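Local coordinates for protein purine nucleoside phosphorylase (Schistosoma mansoni, PDB 5KO5) that probably catalyses the reversible phosphorolysis of purine nucleosides such as inosine and guanosine, giving the free base and a pentose 1-phosphate, and here carries bound cytosine, at residues 15-18 / 19-22; 6-9 / 10-13; 92-95 / 96-99; 277-280 / 281-285. All blocks are in the same frame, centred on the assembly; numbering follows the deposited sequence.

Contact 1. Residues 15-18 / 19-22; sequences AADY and IKRV
Tyr18 lays one face of its ring over the CG2 methyl of Val22, one helical turn further along the chain. The methyl carbon CG2 of Val22 stands 3.9 Å from the centroid of the Tyr18 ring and 15° off the ring normal, a CH-pi contact displaced toward the phenolic end, where CZ of Tyr18 is the atom nearest to it. The tyrosine reaches this place because its CG lies trans to the backbone N (chi1 177°), which sends the ring outward with a lean toward the C-terminal end, over Val22. Val22 meets it with the branch that lies beside its own backbone N. At the other end of the ring, CD1 of Tyr18 comes 3.9 Å from NH2 of Arg21; the guanidinium plane stands nearly upright to the ring, 86° from it, so the two planes do not stack. Asp17 and Lys20 make a looser pair. The lysine NZ stays 4.0 Å from OD1 of Asp17, a long salt bridge on the exposed side, probably weak in water. Beneath the side chains run the regular i to i+4 bonds of an alpha helix, among them Lys20 N to Ala16 O at 2.8 Å. The contact thus illustrates an amphipathic helix: Ala15, Ala16 and Ile19 turn inward, the first and last packing on Val104 and Ala16 on Leu108 of helix 95-108. Ile19 also reaches Leu70 and Leu72 of strand 69-75, while Tyr18 and Ile19 both rest on Ile50 of strand 47-51.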
loop_
_atom_site.group_PDB
_atom_site.type_symbol
_atom_site.label_atom_id
_atom_site.label_comp_id
_atom_site.label_asym_id
_atom_site.label_seq_id
_atom_site.Cartn_x
_atom_site.Cartn_y
_atom_site.Cartn_z
ATOM N N ALA A 15 -16.777 0.133 26.540
ATOM C CA ALA A 15 -16.329 -1.255 26.569
ATOM C C ALA A 15 -15.587 -1.569 27.862
ATOM O O ALA A 15 -15.810 -2.622 28.472
ATOM C CB ALA A 15 -15.445 -1.545 25.353
ATOM N N ALA A 16 -14.703 -0.670 28.298
ATOM C CA ALA A 16 -13.945 -0.929 29.519
ATOM C C ALA A 16 -14.856 -0.964 30.741
ATOM O O ALA A 16 -14.662 -1.790 31.644
ATOM C CB ALA A 16 -12.819 0.097 29.670
ATOM N N ASP A 17 -15.871 -0.093 30.781
ATOM C CA ASP A 17 -16.829 -0.105 31.885
ATOM C C ASP A 17 -17.519 -1.459 32.001
ATOM O O ASP A 17 -17.664 -2.003 33.104
ATOM C CB ASP A 17 -17.874 0.989 31.682
ATOM C CG ASP A 17 -17.348 2.367 32.000
ATOM O OD1 ASP A 17 -16.262 2.466 32.608
ATOM O OD2 ASP A 17 -18.030 3.353 31.650
ATOM N N TYR A 18 -17.969 -2.010 30.872
ATOM C CA TYR A 18 -18.612 -3.319 30.897
ATOM C C TYR A 18 -17.654 -4.379 31.418
ATOM O O TYR A 18 -18.012 -5.191 32.274
ATOM C CB TYR A 18 -19.101 -3.686 29.493
ATOM C CG TYR A 18 -19.715 -5.071 29.400
ATOM C CD1 TYR A 18 -21.053 -5.288 29.708
ATOM C CD2 TYR A 18 -18.948 -6.164 29.002
ATOM C CE1 TYR A 18 -21.610 -6.552 29.620
ATOM C CE2 TYR A 18 -19.491 -7.428 28.915
ATOM C CZ TYR A 18 -20.823 -7.618 29.225
ATOM O OH TYR A 18 -21.368 -8.876 29.137
ATOM N N ILE A 19 -16.425 -4.382 30.903
ATOM C CA ILE A 19 -15.442 -5.395 31.279
ATOM C C ILE A 19 -15.104 -5.301 32.763
ATOM O O ILE A 19 -15.000 -6.321 33.455
ATOM C CB ILE A 19 -14.190 -5.257 30.393
ATOM C CG1 ILE A 19 -14.518 -5.592 28.936
ATOM C CG2 ILE A 19 -13.058 -6.140 30.921
ATOM C CD1 ILE A 19 -13.578 -4.926 27.956
ATOM N N LYS A 20 -14.920 -4.080 33.273
ATOM C CA LYS A 20 -14.595 -3.914 34.686
ATOM C C LYS A 20 -15.694 -4.477 35.577
ATOM O O LYS A 20 -15.411 -5.129 36.591
ATOM C CB LYS A 20 -14.342 -2.439 35.005
ATOM C CG LYS A 20 -12.983 -1.934 34.544
ATOM C CD LYS A 20 -12.675 -0.537 35.055
ATOM C CE LYS A 20 -13.378 0.527 34.238
ATOM N NZ LYS A 20 -12.881 1.892 34.576
ATOM N N ARG A 21 -16.956 -4.244 35.208
ATOM C CA ARG A 21 -18.072 -4.771 35.989
ATOM C C ARG A 21 -18.064 -6.292 35.999
ATOM O O ARG A 21 -18.156 -6.921 37.059
ATOM C CB ARG A 21 -19.391 -4.280 35.398
ATOM C CG ARG A 21 -19.776 -2.851 35.721
ATOM C CD ARG A 21 -20.958 -2.452 34.853
ATOM N NE ARG A 21 -21.821 -3.601 34.584
ATOM C CZ ARG A 21 -22.481 -3.791 33.446
ATOM N NH1 ARG A 21 -23.240 -4.870 33.289
ATOM N NH2 ARG A 21 -22.375 -2.910 32.460
ATOM N N VAL A 22 -17.963 -6.901 34.819
ATOM C CA VAL A 22 -18.177 -8.338 34.697
ATOM C C VAL A 22 -16.976 -9.145 35.193
ATOM O O VAL A 22 -17.132 -10.287 35.636
ATOM C CB VAL A 22 -18.565 -8.669 33.242
ATOM C CG1 VAL A 22 -18.791 -10.152 33.060
ATOM C CG2 VAL A 22 -19.816 -7.902 32.852
#

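Contact 2. Residues 6-9 / 10-13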
loop_
_atom_site.group_PDB
_atom_site.type_symbol
_atom_site.label_atom_id
_atom_site.label_comp_id
_atom_site.label_asym_id
_atom_site.label_seq_id
_atom_site.Cartn_x
_atom_site.Cartn_y
_atom_site.Cartn_z
ATOM N N VAL A 6 -16.193 4.117 15.869
ATOM C CA VAL A 6 -14.877 4.739 15.935
ATOM C C VAL A 6 -14.181 4.299 17.218
ATOM O O VAL A 6 -14.817 4.157 18.270
ATOM C CB VAL A 6 -15.020 6.269 15.859
ATOM C CG1 VAL A 6 -13.657 6.947 15.925
ATOM C CG2 VAL A 6 -15.726 6.644 14.570
ATOM N N ALA A 7 -12.866 4.074 17.133
ATOM C CA ALA A 7 -12.055 3.705 18.296
ATOM C C ALA A 7 -11.693 4.945 19.126
ATOM O O ALA A 7 -10.528 5.300 19.328
ATOM C CB ALA A 7 -10.811 2.949 17.844
ATOM N N ASN A 8 -12.734 5.627 19.586
ATOM C CA ASN A 8 -12.545 6.868 20.318
ATOM C C ASN A 8 -12.609 6.633 21.826
ATOM O O ASN A 8 -12.856 5.524 22.312
ATOM C CB ASN A 8 -13.503 7.965 19.829
ATOM C CG ASN A 8 -14.961 7.641 20.081
ATOM O OD1 ASN A 8 -15.296 6.784 20.900
ATOM N ND2 ASN A 8 -15.845 8.334 19.374
ATOM N N TYR A 9 -12.402 7.723 22.563
ATOM C CA TYR A 9 -12.342 7.680 24.017
ATOM C C TYR A 9 -13.674 7.232 24.607
ATOM O O TYR A 9 -13.713 6.353 25.479
ATOM C CB TYR A 9 -11.978 9.086 24.475
ATOM C CG TYR A 9 -11.745 9.315 25.939
ATOM C CD1 TYR A 9 -10.865 8.532 26.668
ATOM C CD2 TYR A 9 -12.352 10.382 26.569
ATOM C CE1 TYR A 9 -10.630 8.791 28.007
ATOM C CE2 TYR A 9 -12.133 10.654 27.891
ATOM C CZ TYR A 9 -11.267 9.862 28.615
ATOM O OH TYR A 9 -11.053 10.152 29.937
ATOM N N GLU A 10 -14.778 7.799 24.120
ATOM C CA GLU A 10 -16.091 7.441 24.655
ATOM C C GLU A 10 -16.411 5.967 24.410
ATOM O O GLU A 10 -16.879 5.263 25.313
ATOM C CB GLU A 10 -17.170 8.334 24.040
ATOM C CG GLU A 10 -18.587 7.873 24.364
ATOM C CD GLU A 10 -19.658 8.738 23.722
ATOM O OE1 GLU A 10 -20.822 8.685 24.179
ATOM O OE2 GLU A 10 -19.339 9.469 22.761
ATOM N N ASN A 11 -16.165 5.485 23.193
ATOM C CA ASN A 11 -16.524 4.109 22.869
ATOM C C ASN A 11 -15.634 3.116 23.603
ATOM O O ASN A 11 -16.118 2.091 24.095
ATOM C CB ASN A 11 -16.447 3.896 21.360
ATOM C CG ASN A 11 -17.524 4.656 20.613
ATOM O OD1 ASN A 11 -18.540 5.047 21.194
ATOM N ND2 ASN A 11 -17.319 4.855 19.317
ATOM N N ALA A 12 -14.328 3.383 23.661
ATOM C CA ALA A 12 -13.446 2.498 24.414
ATOM C C ALA A 12 -13.812 2.496 25.893
ATOM O O ALA A 12 -13.726 1.453 26.556
ATOM C CB ALA A 12 -11.984 2.902 24.213
ATOM N N SER A 13 -14.239 3.650 26.428
ATOM C CA SER A 13 -14.645 3.729 27.833
ATOM C C SER A 13 -15.866 2.862 28.104
ATOM O O SER A 13 -15.964 2.214 29.149
ATOM C CB SER A 13 -14.959 5.179 28.217
ATOM O OG SER A 13 -13.813 6.013 28.231
HETATM O O HOH W 1 -18.720 5.803 16.688
HETATM O O HOH W 2 -18.692 7.998 20.285
#
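Asn8 and Asn11 meet where the chain enters helix 9-23, and their two amides do different work. Asn8 is the N-cap: its OD1 accepts from the backbone N of Asn11 at 2.8 Å, with the N-H pointing almost straight at the oxygen (161°). Its CG sits between its own backbone N and carbonyl carbon (chi1 64°), which folds the amide back over the first turn. The Asn11 amide, turned 42° from that of Asn8, reaches the other way; its ND2 gives a nearly straight bond of 2.8 Å to the carbonyl O of Val6, in the carbonyl plane and on a lone pair. That tie holds the first residue of the inverse gamma turn centred on Ala7 against the helix. At the next residue after the cap, Tyr9 O accepts from the backbone N of Ser13 at 2.9 Å, and in one of the two conformers of Ser13 its OG adds a second bond from the opposite face of the carbonyl plane. Ala7 and Ala12 are the buried part here, resting on Ala99 and Leu107 of helix 95-108. The outer side is looser and wet. One water joins Val6 N to ND2 of Asn11, and a second accepts a hydrogen bond from ND2 of Asn8 while donating to OE2 of Glu10 and OD1 of Asn11. The exposed Tyr9 ring also lies on this outer side. Chemically, the cap supplies an acceptor to a first-turn N-H that has no preceding helical carbonyl, and the carboxylate of Glu10 near this end would probably be favoured by the helix dipole.

Contact 3. Residues 92-95 / 96-99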
loop_
_atom_site.group_PDB
_atom_site.type_symbol
_atom_site.label_atom_id
_atom_site.label_comp_id
_atom_site.label_asym_id
_atom_site.label_seq_id
_atom_site.Cartn_x
_atom_site.Cartn_y
_atom_site.Cartn_z
ATOM N N GLY A 92 -10.078 -7.975 6.609
ATOM C CA GLY A 92 -10.865 -6.826 6.229
ATOM C C GLY A 92 -11.283 -5.935 7.373
ATOM O O GLY A 92 -12.009 -4.963 7.136
ATOM N N TYR A 93 -10.838 -6.221 8.596
ATOM C CA TYR A 93 -11.157 -5.337 9.713
ATOM C C TYR A 93 -10.593 -3.945 9.473
ATOM O O TYR A 93 -9.479 -3.784 8.962
ATOM C CB TYR A 93 -10.569 -5.891 11.011
ATOM C CG TYR A 93 -11.202 -7.181 11.444
ATOM C CD1 TYR A 93 -12.546 -7.231 11.769
ATOM C CD2 TYR A 93 -10.462 -8.348 11.526
ATOM C CE1 TYR A 93 -13.144 -8.419 12.149
ATOM C CE2 TYR A 93 -11.042 -9.529 11.912
ATOM C CZ TYR A 93 -12.377 -9.563 12.231
ATOM O OH TYR A 93 -12.963 -10.747 12.610
ATOM N N SER A 94 -11.349 -2.937 9.899
ATOM C CA SER A 94 -10.926 -1.562 9.708
ATOM C C SER A 94 -9.915 -1.155 10.774
ATOM O O SER A 94 -9.729 -1.817 11.803
ATOM C CB SER A 94 -12.128 -0.632 9.781
ATOM O OG SER A 94 -12.562 -0.503 11.122
ATOM N N ASN A 95 -9.265 -0.022 10.507
ATOM C CA ASN A 95 -8.372 0.591 11.490
ATOM C C ASN A 95 -9.068 0.768 12.829
ATOM O O ASN A 95 -8.462 0.559 13.890
ATOM C CB ASN A 95 -7.929 1.962 10.978
ATOM C CG ASN A 95 -6.919 1.863 9.873
ATOM O OD1 ASN A 95 -6.465 0.764 9.539
ATOM N ND2 ASN A 95 -6.541 3.008 9.297
ATOM N N GLN A 96 -10.341 1.165 12.802
ATOM C CA GLN A 96 -11.063 1.382 14.050
ATOM C C GLN A 96 -11.270 0.080 14.811
ATOM O O GLN A 96 -11.221 0.062 16.050
ATOM C CB GLN A 96 -12.415 2.042 13.773
ATOM C CG GLN A 96 -12.350 3.330 12.960
ATOM C CD GLN A 96 -11.373 4.331 13.517
ATOM O OE1 GLN A 96 -11.278 4.531 14.729
ATOM N NE2 GLN A 96 -10.638 4.983 12.621
ATOM N N GLU A 97 -11.539 -1.009 14.085
ATOM C CA GLU A 97 -11.794 -2.294 14.724
ATOM C C GLU A 97 -10.530 -2.866 15.340
ATOM O O GLU A 97 -10.581 -3.480 16.408
ATOM C CB GLU A 97 -12.400 -3.261 13.706
ATOM C CG GLU A 97 -13.845 -2.909 13.334
ATOM C CD GLU A 97 -14.390 -3.739 12.177
ATOM O OE1 GLU A 97 -13.742 -3.860 11.113
ATOM O OE2 GLU A 97 -15.502 -4.279 12.327
ATOM N N ILE A 98 -9.381 -2.661 14.696
ATOM C CA ILE A 98 -8.129 -3.125 15.280
ATOM C C ILE A 98 -7.788 -2.308 16.520
ATOM O O ILE A 98 -7.324 -2.852 17.532
ATOM C CB ILE A 98 -6.999 -3.045 14.233
ATOM C CG1 ILE A 98 -7.324 -3.909 13.006
ATOM C CG2 ILE A 98 -5.647 -3.372 14.889
ATOM C CD1 ILE A 98 -7.484 -5.396 13.311
ATOM N N ALA A 99 -7.998 -0.986 16.457
ATOM C CA ALA A 99 -7.510 -0.122 17.522
ATOM C C ALA A 99 -8.345 -0.217 18.785
ATOM O O ALA A 99 -7.798 -0.075 19.886
ATOM C CB ALA A 99 -7.457 1.330 17.052
HETATM O O HOH W 3 -14.923 -3.964 8.723
#
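Glu97 turns its carboxylate back along the chain to the backbone N of Ser94, and OE1 of Glu97 accepts from that N at 2.8 Å. The N-H points nearly straight at the oxygen (168°), which uses its anti lone pair, the one facing away from OE2. CG lies beside the backbone N of Glu97 and the chain is extended beyond it, which directs it back past the helix start to Ser94. Ser94 answers in kind. Its OG, held between its own backbone N and carbonyl carbon (chi1 74°), accepts from the backbone N of Glu97 at 3.2 Å. These reciprocal bonds make a capping box, with Ser94 as the N-cap of helix 95-108 and each side chain serving the other residue's main-chain N-H. Tyr93, just before the cap, presents its ring edge to the same OE1; CD1 of Tyr93 lies 3.6 Å from it, near the ring plane, and the ring and carboxylate planes stand 74° apart. From the other direction CD1 of Ile98 reaches CB of Tyr93 at 3.9 Å, an apolar touch beside the box. A water donates to OE1 of Glu97 at 2.7 Å. The remaining amides look outward from the box: Asn95 gives its ND2 to Val150 O, whereas Gln96 offers OE1 to Ala7 N. On the buried side, Ile98 and Ala99 pack on Pro225 and Ile229 of helix 224-232.

Contact 4. Residues 277-280 / 281-285; sequences FKEI and ITRLP
Glu279, Thr282 and Arg283 interlock on the C-terminal turn of helix 259-283, the last helix of this phosphorylase-superfamily chain, packed against its central mixed sheet. The charged contact between the segments is a salt bridge, with NH1 of Arg283 donating to OE2 of Glu279 at 3.2 Å. The carboxylate oxygen lies at the edge of the guanidinium, near its plane, and is met on its anti lone pair, although the two planes are 75° apart. A bend at chi2 of Glu279 (70°) brings the carboxylate alongside Arg283, whose own chain bends at chi2 and chi3. NH1 of Arg283 also pairs with Glu182 of helix 170-182, its stronger partner, so this arginine links two acidic side chains. Among the hydrogen bonds, Glu279 O takes two donors from the same face of its plane, Arg283 N at 3.0 Å and Thr282 OG1 at 2.9 Å. Past these the helical pattern frays: the bonds to Ile280 O from the backbone N atoms of Arg283 and Leu284 are weak, Leu284 being the first residue to leave helical angles. The apolar contacts lie on the inner side. Phe277 and Ile281 pack on Leu114 of strand 112-121, Ile280 on Leu238 of strand 236-246, and Leu284 on Ile29 of strand 29-32. Between the two segments, CG2 of Ile280 approaches CD2 of Leu284 to 4.3 Å.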
loop_
_atom_site.group_PDB
_atom_site.type_symbol
_atom_site.label_atom_id
_atom_site.label_comp_id
_atom_site.label_asym_id
_atom_site.label_seq_id
_atom_site.Cartn_x
_atom_site.Cartn_y
_atom_site.Cartn_z
ATOM N N PHE A 277 6.904 -17.212 28.321
ATOM C CA PHE A 277 6.084 -16.031 28.553
ATOM C C PHE A 277 5.527 -15.993 29.970
ATOM O O PHE A 277 5.388 -14.910 30.546
ATOM C CB PHE A 277 4.997 -15.915 27.480
ATOM C CG PHE A 277 5.424 -15.096 26.299
ATOM C CD1 PHE A 277 6.592 -15.400 25.616
ATOM C CD2 PHE A 277 4.684 -14.005 25.898
ATOM C CE1 PHE A 277 7.006 -14.616 24.536
ATOM C CE2 PHE A 277 5.082 -13.234 24.813
ATOM C CZ PHE A 277 6.255 -13.545 24.147
ATOM N N LYS A 278 5.216 -17.150 30.559
ATOM C CA LYS A 278 4.823 -17.152 31.966
ATOM C C LYS A 278 5.934 -16.577 32.837
ATOM O O LYS A 278 5.678 -15.746 33.713
ATOM C CB LYS A 278 4.436 -18.568 32.406
ATOM C CG LYS A 278 3.964 -18.696 33.845
ATOM C CD LYS A 278 3.558 -20.145 34.138
ATOM C CE LYS A 278 3.166 -20.347 35.587
ATOM N NZ LYS A 278 2.800 -21.771 35.850
ATOM N N GLU A 279 7.182 -16.978 32.582
ATOM C CA GLU A 279 8.295 -16.459 33.370
ATOM C C GLU A 279 8.536 -14.978 33.091
ATOM O O GLU A 279 8.846 -14.214 34.012
ATOM C CB GLU A 279 9.559 -17.287 33.129
ATOM C CG GLU A 279 10.771 -16.834 33.949
ATOM C CD GLU A 279 10.643 -17.113 35.436
ATOM O OE1 GLU A 279 9.667 -17.772 35.853
ATOM O OE2 GLU A 279 11.531 -16.663 36.193
ATOM N N ILE A 280 8.399 -14.550 31.833
ATOM C CA ILE A 280 8.497 -13.122 31.530
ATOM C C ILE A 280 7.486 -12.341 32.359
ATOM O O ILE A 280 7.816 -11.326 32.983
ATOM C CB ILE A 280 8.327 -12.866 30.022
ATOM C CG1 ILE A 280 9.530 -13.409 29.243
ATOM C CG2 ILE A 280 8.141 -11.365 29.755
ATOM C CD1 ILE A 280 9.305 -13.473 27.736
ATOM N N ILE A 281 6.241 -12.828 32.401
ATOM C CA ILE A 281 5.190 -12.165 33.169
ATOM C C ILE A 281 5.568 -12.066 34.647
ATOM O O ILE A 281 5.465 -10.995 35.260
ATOM C CB ILE A 281 3.838 -12.870 32.949
ATOM C CG1 ILE A 281 3.361 -12.651 31.511
ATOM C CG2 ILE A 281 2.795 -12.369 33.941
ATOM C CD1 ILE A 281 2.177 -13.517 31.107
ATOM N N THR A 282 6.024 -13.176 35.241
ATOM C CA THR A 282 6.394 -13.148 36.657
ATOM C C THR A 282 7.560 -12.206 36.924
ATOM O O THR A 282 7.680 -11.664 38.030
ATOM C CB THR A 282 6.758 -14.544 37.170
ATOM O OG1 THR A 282 8.087 -14.878 36.752
ATOM C CG2 THR A 282 5.803 -15.580 36.653
ATOM N N ARG A 283 8.427 -11.999 35.933
ATOM C CA ARG A 283 9.643 -11.217 36.120
ATOM C C ARG A 283 9.490 -9.749 35.735
ATOM O O ARG A 283 10.396 -8.955 36.011
ATOM C CB ARG A 283 10.800 -11.855 35.343
ATOM C CG ARG A 283 11.165 -13.259 35.823
ATOM C CD ARG A 283 12.236 -13.228 36.902
ATOM N NE ARG A 283 13.519 -12.789 36.366
ATOM C CZ ARG A 283 14.401 -13.598 35.790
ATOM N NH1 ARG A 283 14.141 -14.895 35.679
ATOM N NH2 ARG A 283 15.542 -13.113 35.326
ATOM N N LEU A 284 8.375 -9.374 35.113
ATOM C CA LEU A 284 8.158 -7.988 34.732
ATOM C C LEU A 284 8.243 -7.075 35.951
ATOM O O LEU A 284 7.853 -7.470 37.058
ATOM C CB LEU A 284 6.783 -7.838 34.089
ATOM C CG LEU A 284 6.768 -8.396 32.675
ATOM C CD1 LEU A 284 5.397 -8.293 32.039
ATOM C CD2 LEU A 284 7.812 -7.680 31.853
ATOM N N PRO A 285 8.757 -5.860 35.791
ATOM C CA PRO A 285 8.793 -4.917 36.912
ATOM C C PRO A 285 7.389 -4.555 37.375
ATOM O O PRO A 285 6.432 -4.553 36.596
ATOM C CB PRO A 285 9.516 -3.698 36.327
ATOM C CG PRO A 285 9.345 -3.824 34.853
ATOM C CD PRO A 285 9.357 -5.297 34.571
#

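Followed from the N terminus, the four contacts come in series; each joins neighbours in sequence, so none closes a long loop, and none nests within or crosses another. Contact 2 starts helix 9-23 and contact 1 continues it, their centres 13 Å apart. Contact 3 starts helix 95-108 and touches contact 2 directly: CG1 of Val6 packs on the amide of Gln96, and the entry to one helix is thereby joined to the entry to the other. Contact 1 leans on a later part of that second helix. Contact 4 ends helix 259-283 on the opposite side of the chain's centre from contact 3, about 18 Å away between nearest atoms, where it covers strands of the central sheet.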